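Local coordinates for protein design 2L4HC2_9 (Synthetic construct, PDB 5J73), which forms a homodimer of two helical hairpins, a computationally designed four-helix bundle whose pairing specificity was intended to come from a buried hydrogen-bond network, at residues V25-A28 and E29-E33; I63-I66 and R67-E71. One frame throughout, in Å; residues are numbered along the deposited sequence.

Contact 1 (V25-A28 and E29-E33); sequences VEEA and EERLE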
ATOM      1  N   VAL A  25       4.377   4.365  -5.546  1.00 64.35           N
ATOM      2  CA  VAL A  25       3.115   3.755  -5.962  1.00 69.66           C
ATOM      3  C   VAL A  25       3.138   3.543  -7.470  1.00 64.90           C
ATOM      4  O   VAL A  25       2.710   2.501  -7.967  1.00 63.81           O
ATOM      5  CB  VAL A  25       1.891   4.628  -5.567  1.00 62.28           C
ATOM      6  CG1 VAL A  25       0.618   4.138  -6.255  1.00 59.09           C
ATOM      7  CG2 VAL A  25       1.701   4.625  -4.061  1.00 54.41           C
ATOM      8  N   GLU A  26       3.646   4.531  -8.194  1.00 67.52           N
ATOM      9  CA  GLU A  26       3.751   4.444  -9.643  1.00 76.14           C
ATOM     10  C   GLU A  26       4.721   3.330 -10.034  1.00 70.14           C
ATOM     11  O   GLU A  26       4.487   2.599 -10.997  1.00 75.67           O
ATOM     12  CB  GLU A  26       4.210   5.781 -10.228  1.00 75.64           C
ATOM     13  CG  GLU A  26       3.095   6.804 -10.382  1.00 77.96           C
ATOM     14  CD  GLU A  26       3.593   8.135 -10.910  1.00 90.15           C
ATOM     15  OE1 GLU A  26       4.813   8.260 -11.151  1.00 92.84           O
ATOM     16  OE2 GLU A  26       2.759   9.038 -11.124  1.00 88.88           O
ATOM     17  N   GLU A  27       5.808   3.208  -9.278  1.00 69.00           N
ATOM     18  CA  GLU A  27       6.775   2.138  -9.500  1.00 71.11           C
ATOM     19  C   GLU A  27       6.125   0.784  -9.250  1.00 66.95           C
ATOM     20  O   GLU A  27       6.382  -0.180  -9.966  1.00 70.95           O
ATOM     21  CB  GLU A  27       7.996   2.317  -8.592  1.00 77.34           C
ATOM     22  CG  GLU A  27       9.069   1.249  -8.766  1.00 91.85           C
ATOM     23  CD  GLU A  27      10.259   1.451  -7.845  1.00111.00           C
ATOM     24  OE1 GLU A  27      10.231   2.397  -7.029  1.00 99.63           O
ATOM     25  OE2 GLU A  27      11.209   0.640  -7.912  1.00106.37           O
ATOM     26  N   ALA A  28       5.274   0.716  -8.229  1.00 67.08           N
ATOM     27  CA  ALA A  28       4.600  -0.529  -7.891  1.00 62.42           C
ATOM     28  C   ALA A  28       3.596  -0.912  -8.968  1.00 62.72           C
ATOM     29  O   ALA A  28       3.483  -2.081  -9.336  1.00 64.71           O
ATOM     30  CB  ALA A  28       3.900  -0.403  -6.542  1.00 55.41           C
ATOM     31  N   GLU A  29       2.879   0.085  -9.481  1.00 71.00           N
ATOM     32  CA  GLU A  29       1.900  -0.142 -10.539  1.00 72.01           C
ATOM     33  C   GLU A  29       2.582  -0.682 -11.789  1.00 68.82           C
ATOM     34  O   GLU A  29       2.074  -1.590 -12.445  1.00 69.18           O
ATOM     35  CB  GLU A  29       1.137   1.148 -10.861  1.00 77.06           C
ATOM     36  CG  GLU A  29      -0.281   1.177 -10.302  1.00 82.61           C
ATOM     37  CD  GLU A  29      -0.947   2.534 -10.440  1.00 88.92           C
ATOM     38  OE1 GLU A  29      -1.056   3.032 -11.580  1.00110.12           O
ATOM     39  OE2 GLU A  29      -1.374   3.095  -9.410  1.00 87.21           O
ATOM     40  N   GLU A  30       3.738  -0.110 -12.117  1.00 71.86           N
ATOM     41  CA  GLU A  30       4.503  -0.544 -13.275  1.00 68.32           C
ATOM     42  C   GLU A  30       5.057  -1.946 -13.089  1.00 67.54           C
ATOM     43  O   GLU A  30       4.924  -2.803 -13.962  1.00 78.43           O
ATOM     44  CB  GLU A  30       5.664   0.418 -13.522  1.00 75.30           C
ATOM     45  CG  GLU A  30       5.268   1.740 -14.145  1.00 83.10           C
ATOM     46  CD  GLU A  30       6.266   2.841 -13.841  1.00 90.66           C
ATOM     47  OE1 GLU A  30       7.430   2.520 -13.518  1.00 82.33           O
ATOM     48  OE2 GLU A  30       5.883   4.027 -13.914  1.00 97.75           O
ATOM     49  N   ARG A  31       5.671  -2.176 -11.934  1.00 60.85           N
ATOM     50  CA  ARG A  31       6.273  -3.465 -11.633  1.00 56.88           C
ATOM     51  C   ARG A  31       5.232  -4.557 -11.506  1.00 59.90           C
ATOM     52  O   ARG A  31       5.491  -5.710 -11.823  1.00 68.26           O
ATOM     53  CB  ARG A  31       7.087  -3.394 -10.348  1.00 54.92           C
ATOM     54  CG  ARG A  31       7.674  -4.735  -9.933  1.00 66.65           C
ATOM     55  CD  ARG A  31       9.088  -4.598  -9.405  1.00 78.41           C
ATOM     56  NE  ARG A  31       9.319  -3.336  -8.708  1.00 79.66           N
ATOM     57  CZ  ARG A  31      10.509  -2.934  -8.277  1.00100.21           C
ATOM     58  NH1 ARG A  31      11.578  -3.697  -8.464  1.00100.02           N
ATOM     59  NH2 ARG A  31      10.630  -1.770  -7.656  1.00 98.69           N
ATOM     60  N   LEU A  32       4.047  -4.196 -11.040  1.00 60.67           N
ATOM     61  CA  LEU A  32       2.986  -5.182 -10.914  1.00 59.68           C
ATOM     62  C   LEU A  32       2.548  -5.686 -12.286  1.00 59.72           C
ATOM     63  O   LEU A  32       2.399  -6.885 -12.481  1.00 62.44           O
ATOM     64  CB  LEU A  32       1.789  -4.597 -10.159  1.00 57.80           C
ATOM     65  CG  LEU A  32       0.582  -5.527  -9.952  1.00 63.66           C
ATOM     66  CD1 LEU A  32       0.962  -6.846  -9.280  1.00 56.76           C
ATOM     67  CD2 LEU A  32      -0.539  -4.842  -9.164  1.00 56.77           C
ATOM     68  N   GLU A  33       2.346  -4.784 -13.239  1.00 63.02           N
ATOM     69  CA  GLU A  33       1.852  -5.182 -14.555  1.00 74.02           C
ATOM     70  C   GLU A  33       2.883  -6.039 -15.289  1.00 67.08           C
ATOM     71  O   GLU A  33       2.531  -7.041 -15.908  1.00 58.59           O
ATOM     72  CB  GLU A  33       1.479  -3.965 -15.398  1.00 61.50           C
ATOM     73  CG  GLU A  33       0.495  -4.280 -16.518  1.00 71.14           C
ATOM     74  CD  GLU A  33      -0.030  -3.033 -17.193  1.00 88.55           C
ATOM     75  OE1 GLU A  33      -1.063  -3.121 -17.895  1.00 99.40           O
ATOM     76  OE2 GLU A  33       0.609  -1.968 -17.041  1.00 96.63           O
TER

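Contact 2 (I63-I66 and R67-E71); sequences IRII and RRSNE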
ATOM      1  N   ILE A  63       2.842  -0.842   2.727  1.00 32.42           N
ATOM      2  CA  ILE A  63       2.373  -0.837   4.110  1.00 34.97           C
ATOM      3  C   ILE A  63       3.079   0.230   4.943  1.00 33.75           C
ATOM      4  O   ILE A  63       2.451   0.871   5.782  1.00 34.84           O
ATOM      5  CB  ILE A  63       2.549  -2.228   4.763  1.00 36.82           C
ATOM      6  CG1 ILE A  63       1.515  -3.195   4.175  1.00 29.32           C
ATOM      7  CG2 ILE A  63       2.370  -2.147   6.281  1.00 32.09           C
ATOM      8  CD1 ILE A  63       1.622  -4.619   4.672  1.00 34.30           C
ATOM      9  N   ARG A  64       4.376   0.425   4.718  1.00 33.28           N
ATOM     10  CA  ARG A  64       5.108   1.482   5.414  1.00 39.15           C
ATOM     11  C   ARG A  64       4.531   2.849   5.077  1.00 35.39           C
ATOM     12  O   ARG A  64       4.402   3.707   5.944  1.00 33.89           O
ATOM     13  CB  ARG A  64       6.594   1.454   5.060  1.00 36.90           C
ATOM     14  CG  ARG A  64       7.358   0.298   5.664  1.00 64.44           C
ATOM     15  CD  ARG A  64       8.845   0.427   5.387  1.00 76.85           C
ATOM     16  NE  ARG A  64       9.206  -0.279   4.163  1.00 77.07           N
ATOM     17  CZ  ARG A  64       9.421  -1.587   4.090  1.00 71.36           C
ATOM     18  NH1 ARG A  64       9.313  -2.346   5.174  1.00 68.51           N
ATOM     19  NH2 ARG A  64       9.732  -2.140   2.928  1.00 69.60           N
ATOM     20  N   ILE A  65       4.194   3.040   3.806  1.00 31.67           N
ATOM     21  CA  ILE A  65       3.638   4.299   3.335  1.00 33.26           C
ATOM     22  C   ILE A  65       2.326   4.611   4.042  1.00 32.60           C
ATOM     23  O   ILE A  65       2.083   5.752   4.432  1.00 33.42           O
ATOM     24  CB  ILE A  65       3.419   4.266   1.806  1.00 29.02           C
ATOM     25  CG1 ILE A  65       4.767   4.294   1.082  1.00 38.74           C
ATOM     26  CG2 ILE A  65       2.548   5.430   1.346  1.00 25.10           C
ATOM     27  CD1 ILE A  65       4.726   3.734  -0.331  1.00 39.44           C
ATOM     28  N   ILE A  66       1.482   3.600   4.210  1.00 30.96           N
ATOM     29  CA  ILE A  66       0.199   3.794   4.874  1.00 32.86           C
ATOM     30  C   ILE A  66       0.420   4.173   6.331  1.00 31.18           C
ATOM     31  O   ILE A  66      -0.279   5.032   6.864  1.00 32.22           O
ATOM     32  CB  ILE A  66      -0.686   2.540   4.771  1.00 28.56           C
ATOM     33  CG1 ILE A  66      -1.177   2.367   3.335  1.00 28.18           C
ATOM     34  CG2 ILE A  66      -1.885   2.630   5.707  1.00 27.96           C
ATOM     35  CD1 ILE A  66      -1.515   0.945   2.975  1.00 27.20           C
ATOM     36  N   ARG A  67       1.385   3.528   6.978  1.00 31.00           N
ATOM     37  CA  ARG A  67       1.682   3.832   8.372  1.00 34.80           C
ATOM     38  C   ARG A  67       2.259   5.229   8.566  1.00 36.96           C
ATOM     39  O   ARG A  67       1.878   5.925   9.506  1.00 36.36           O
ATOM     40  CB  ARG A  67       2.634   2.785   8.952  1.00 34.35           C
ATOM     41  CG  ARG A  67       1.933   1.484   9.281  1.00 35.07           C
ATOM     42  CD  ARG A  67       2.881   0.318   9.445  1.00 45.04           C
ATOM     43  NE  ARG A  67       2.130  -0.903   9.723  1.00 60.64           N
ATOM     44  CZ  ARG A  67       2.678  -2.080   9.997  1.00 54.91           C
ATOM     45  NH1 ARG A  67       3.997  -2.216  10.021  1.00 83.67           N
ATOM     46  NH2 ARG A  67       1.903  -3.124  10.243  1.00 58.91           N
ATOM     47  N   ARG A  68       3.166   5.644   7.688  1.00 34.49           N
ATOM     48  CA  ARG A  68       3.735   6.985   7.783  1.00 39.31           C
ATOM     49  C   ARG A  68       2.667   8.030   7.466  1.00 36.87           C
ATOM     50  O   ARG A  68       2.582   9.057   8.134  1.00 41.20           O
ATOM     51  CB  ARG A  68       4.946   7.140   6.857  1.00 40.74           C
ATOM     52  CG  ARG A  68       6.285   7.057   7.591  1.00 52.12           C
ATOM     53  CD  ARG A  68       7.464   7.018   6.630  1.00 61.87           C
ATOM     54  NE  ARG A  68       7.989   5.664   6.461  1.00 79.12           N
ATOM     55  CZ  ARG A  68       8.798   5.287   5.474  1.00 88.51           C
ATOM     56  NH1 ARG A  68       9.181   6.159   4.550  1.00 91.82           N
ATOM     57  NH2 ARG A  68       9.222   4.031   5.406  1.00 76.65           N
ATOM     58  N   SER A  69       1.852   7.760   6.450  1.00 34.13           N
ATOM     59  CA  SER A  69       0.772   8.671   6.078  1.00 36.86           C
ATOM     60  C   SER A  69      -0.225   8.766   7.226  1.00 36.29           C
ATOM     61  O   SER A  69      -0.800   9.825   7.481  1.00 30.13           O
ATOM     62  CB  SER A  69       0.077   8.202   4.798  1.00 35.63           C
ATOM     63  OG  SER A  69       0.894   8.433   3.664  1.00 65.63           O
ATOM     64  N   ASN A  70      -0.374   7.685   7.938  1.00 39.35           N
ATOM     65  CA  ASN A  70      -1.222   7.661   9.100  1.00 39.62           C
ATOM     66  C   ASN A  70      -0.677   8.520  10.202  1.00 39.26           C
ATOM     67  O   ASN A  70      -1.408   9.149  10.908  1.00 38.84           O
ATOM     68  CB  ASN A  70      -1.403   6.237   9.571  1.00 45.55           C
ATOM     69  CG  ASN A  70      -2.504   6.089  10.553  1.00 55.36           C
ATOM     70  OD1 ASN A  70      -2.274   5.904  11.722  1.00 51.48           O
ATOM     71  ND2 ASN A  70      -3.711   6.155  10.079  1.00 65.58           N
ATOM     72  N   GLU A  71       0.629   8.558  10.320  1.00 37.55           N
ATOM     73  CA  GLU A  71       1.282   9.441  11.280  1.00 38.72           C
ATOM     74  C   GLU A  71       1.082  10.899  10.881  1.00 36.64           C
ATOM     75  O   GLU A  71       0.839  11.751  11.731  1.00 37.56           O
ATOM     76  CB  GLU A  71       2.785   9.148  11.370  1.00 49.21           C
ATOM     77  CG  GLU A  71       3.168   7.791  11.942  1.00 51.92           C
ATOM     78  CD  GLU A  71       2.548   7.522  13.295  1.00 64.06           C
ATOM     79  OE1 GLU A  71       2.710   8.366  14.202  1.00 69.56           O
ATOM     80  OE2 GLU A  71       1.905   6.464  13.458  1.00 80.15           O
TER

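Contact 1 (V25-A28 and E29-E33)
An i to i+4 salt bridge on one helical turn joins Glu27 to Arg31: the acid's OE2 meets NH2 of the arginine obliquely, neither face-on nor edge-on to the guanidinium. The two side chains run side by side and point the same way, and their carboxylate and guanidinium planes differ by 21°. Glu27 is fully extended, with CG opposite the backbone N (chi1 -179°), whereas Arg31 bends at its second and third torsions, which brings the end of its longer chain back to the shorter acid. A long, weak ion pair also links Arg31 NE to Glu54 of helix 45-78 in the same chain. Beneath these side chains the helix is closed by ordinary backbone bonds, among them Arg31 N to Glu27 O at 2.9 Å and Leu32 N to Ala28 O at 2.8 Å.

The turn belongs to helix 8-39, the first arm of a helical hairpin that dimerises into a four-helix bundle. Ala28 and Leu32 are buried against Ile58 and Leu55 of helix 45-78, respectively; the small methyl of Ala28 suits close helix packing, and Leu32 also reaches Ala56 of the second subunit. Val25 packs on Ile63 of that subunit at the dimer interface. Its CG1 lies 3.9 Å from OE2 of Glu29, whose carboxylate has its main partner in Arg67 of the second subunit. Glutamates suit the outer positions, where solvent can hydrate, and arginines pair with, their carboxylates: Glu26 pairs with Arg22, and its OE1 stays 5.2 Å from OE2 of the like-charged Glu30.

Contact 2 (I63-I66 and R67-E71)
Ile63 and Arg67 lie side by side, one helical turn apart, on helix 45-78, the second arm of the hairpin in this dimeric four-helix bundle. The methyl CG2 of Ile63 sits over the centre of one face of the Arg67 guanidinium, 3.7 Å from its CZ, so that a flat cationic group is packed against hydrocarbon while its NH2 forms a salt bridge with Glu29 of the second subunit. Arg67 is extended from CG to NE, which carries NH2 across the interface to that acid. Ile63 suits its place because its beta branch puts CG2 over the guanidinium, and it also packs on Val25 of the second subunit.

Arg64 and Arg68 also point the same way, but here CD of Arg64 meets the edge of the Arg68 guanidinium, 3.6 Å from NH2. The guanidinium planes are 24° apart, and NE of Arg64 is 4.5 Å from NH2 of Arg68; on this exposed side, solvent probably screens the like charges.

Buried Ser69 and Asn70 probably form part of the designed hydrogen-bond network. Asn70 uses ND2 for Gln18 and OD1 for Arg22, both of the second subunit, while OG of Ser69 bonds Gln18 NE2 of its own chain. With chi1 at -73°, Ser69 holds OG beside its own backbone N, near the preceding turn. Replacing the serine by alanine removes OG, which would probably leave Gln18 NE2 without this acceptor and Ile65 O with one donor fewer. As built, Ile65 O takes two bonds from Ser69, 2.9 Å from N and 3.0 Å from OG, the two donors reaching it from opposite faces of the carbonyl plane.

Overall arrangement
Contacts 1 and 2 each span successive turns of one helix, the first on helix 8-39 and the second on helix 45-78. Their centres are about 18 Å apart, on opposite sides of the chain's centre, and within the chain they do not touch. Contact 1 is partly buried, with acids and an arginine outside and small or aliphatic residues inside. Contact 2 is more deeply buried, although three arginines remain exposed. Across the dimer the two meet: Glu29 bridges to Arg67 and Val25 packs on Ile63, each pair drawn from different subunits. Contact 1 adds the Glu27–Arg31 pair within one helix, contact 2 the buried hydrogen bonds of Ser69 and Asn70.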